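Flagellar regulatory protein C (Vibrio cholerae, PDB 4QHS) is a flagellar transcription regulator whose AAA+ domain probably hydrolyses ATP as a heptamer to activate sigma-54-dependent RNA polymerase. Local coordinates at residues A[129-132]-A[133-137]. Sequence-based numbering, arbitrary orientation.
Sequences LLRV and LQERE
Gln134 lays its amide against the leucine one helical turn earlier: Gln134 NE2 lies 3.4 Å from Leu130 CG. Both methyls of Leu130 also touch this nitrogen. The Gln134 chain runs on extended beyond CG (chi2 172°), which carries the amide back along the helix to the isobutyl group. Leu130 CG, anti to its N and beside its carbonyl carbon (chi1 -179°), is held toward the next turn, where the amide lies. Gln134 CG lies beyond the oxygen end of the Leu130 carbonyl, 3.1 Å from Leu130 O.

Arg131 and Glu135 meet through their aliphatic parts, with Arg131 CG 3.9 Å from Glu135 CG. The two chains cross obliquely, with the guanidinium and carboxylate planes 61° apart. Arg131 NE and Glu135 OE2 are 6.0 Å apart, so any attraction is at most long-range. Among the buried residues, Leu129 CD1 approaches Leu133 CG at 4.4 Å, a loose apolar contact.

The backbone shows how the helix ends. Leu133 N to Leu129 O is 2.8 Å and nearly straight, and Glu135 N to Arg131 O continues the i to i+4 pattern. The last such bond, Arg136 N to Val132 O, is weak. Arg136 then takes positive phi and turns the chain out of the helix. This brings Glu137 O back to Val132, where a CA-H...O contact joins Val132 CA to Glu137 O at 3.4 Å.

The contact spans the C-terminal end of helix 123-135 and the turn into strand 137-139. Here a helix of the sigma-54 interaction (AAA+) domain runs straight into the antiparallel hairpin of strands 137-139 and 146-148. Leu130, Leu133 and Gln134 pack on helix 172-178. Val132 touches Leu149 beyond the hairpin, Arg136 is backbone-bonded to Leu149, and Arg131 packs on Pro78 of a neighbouring subunit.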
loop_
_atom_site.group_PDB
_atom_site.type_symbol
_atom_site.label_atom_id
_atom_site.label_comp_id
_atom_site.label_asym_id
_atom_site.label_seq_id
_atom_site.Cartn_x
_atom_site.Cartn_y
_atom_site.Cartn_z
ATOM N N LEU A 129 1.163 1.791 31.392
ATOM C CA LEU A 129 0.531 2.334 32.589
ATOM C C LEU A 129 0.371 1.273 33.660
ATOM O O LEU A 129 0.595 1.530 34.849
ATOM C CB LEU A 129 -0.833 2.931 32.252
ATOM C CG LEU A 129 -1.663 3.533 33.386
ATOM C CD1 LEU A 129 -0.855 4.540 34.233
ATOM C CD2 LEU A 129 -2.914 4.202 32.805
ATOM N N LEU A 130 0.019 0.081 33.237
ATOM C CA LEU A 130 -0.155 -1.024 34.125
ATOM C C LEU A 130 1.104 -1.310 34.884
ATOM O O LEU A 130 1.080 -1.540 36.044
ATOM C CB LEU A 130 -0.573 -2.256 33.361
ATOM C CG LEU A 130 -0.794 -3.456 34.247
ATOM C CD1 LEU A 130 -2.033 -3.260 35.007
ATOM C CD2 LEU A 130 -0.911 -4.665 33.445
ATOM N N ARG A 131 2.207 -1.290 34.196
ATOM C CA ARG A 131 3.466 -1.540 34.809
ATOM C C ARG A 131 3.858 -0.452 35.790
ATOM O O ARG A 131 4.375 -0.721 36.834
ATOM C CB ARG A 131 4.527 -1.762 33.762
ATOM C CG ARG A 131 5.784 -2.267 34.310
ATOM C CD ARG A 131 6.901 -1.981 33.391
ATOM N NE ARG A 131 7.338 -3.162 32.661
ATOM C CZ ARG A 131 7.780 -3.138 31.411
ATOM N NH1 ARG A 131 7.823 -1.989 30.758
ATOM N NH2 ARG A 131 8.180 -4.246 30.817
ATOM N N VAL A 132 3.569 0.778 35.454
ATOM C CA VAL A 132 3.794 1.880 36.377
ATOM C C VAL A 132 2.985 1.659 37.638
ATOM O O VAL A 132 3.517 1.789 38.744
ATOM C CB VAL A 132 3.419 3.253 35.770
ATOM C CG1 VAL A 132 3.389 4.321 36.858
ATOM C CG2 VAL A 132 4.411 3.645 34.678
ATOM N N LEU A 133 1.708 1.308 37.463
ATOM C CA LEU A 133 0.833 1.037 38.592
ATOM C C LEU A 133 1.343 -0.104 39.460
ATOM O O LEU A 133 1.234 -0.045 40.683
ATOM C CB LEU A 133 -0.576 0.711 38.114
ATOM C CG LEU A 133 -1.398 1.950 37.753
ATOM C CD1 LEU A 133 -2.823 1.584 37.281
ATOM C CD2 LEU A 133 -1.443 2.887 38.947
ATOM N N GLN A 134 1.897 -1.141 38.829
ATOM C CA GLN A 134 2.268 -2.354 39.550
ATOM C C GLN A 134 3.609 -2.215 40.254
ATOM O O GLN A 134 3.770 -2.682 41.373
ATOM C CB GLN A 134 2.335 -3.562 38.603
ATOM C CG GLN A 134 1.024 -3.990 37.978
ATOM C CD GLN A 134 1.227 -5.058 36.908
ATOM O OE1 GLN A 134 2.347 -5.268 36.418
ATOM N NE2 GLN A 134 0.146 -5.747 36.547
ATOM N N GLU A 135 4.578 -1.599 39.578
ATOM C CA GLU A 135 5.929 -1.522 40.104
ATOM C C GLU A 135 6.115 -0.250 40.895
ATOM O O GLU A 135 7.086 -0.129 41.645
ATOM C CB GLU A 135 6.971 -1.579 38.978
ATOM C CG GLU A 135 6.818 -2.750 38.014
ATOM C CD GLU A 135 6.894 -4.096 38.706
ATOM O OE1 GLU A 135 7.619 -4.219 39.720
ATOM O OE2 GLU A 135 6.220 -5.036 38.240
ATOM N N ARG A 136 5.213 0.681 40.717
ATOM C CA ARG A 136 5.384 1.971 41.296
ATOM C C ARG A 136 6.742 2.515 40.904
ATOM O O ARG A 136 7.496 2.938 41.725
ATOM C CB ARG A 136 5.249 1.871 42.791
ATOM C CG ARG A 136 3.851 2.022 43.273
ATOM C CD ARG A 136 3.107 3.035 42.429
ATOM N NE ARG A 136 1.659 2.995 42.603
ATOM C CZ ARG A 136 0.828 3.882 42.079
ATOM N NH1 ARG A 136 1.306 4.874 41.350
ATOM N NH2 ARG A 136 -0.474 3.779 42.290
ATOM N N GLU A 137 7.017 2.488 39.617
ATOM C CA GLU A 137 8.238 2.979 38.999
ATOM C C GLU A 137 7.907 3.416 37.582
ATOM O O GLU A 137 6.998 2.867 36.949
ATOM C CB GLU A 137 9.328 1.905 38.968
ATOM C CG GLU A 137 9.977 1.629 40.306
ATOM C CD GLU A 137 11.032 0.545 40.228
ATOM O OE1 GLU A 137 11.198 -0.045 39.137
ATOM O OE2 GLU A 137 11.690 0.286 41.262
#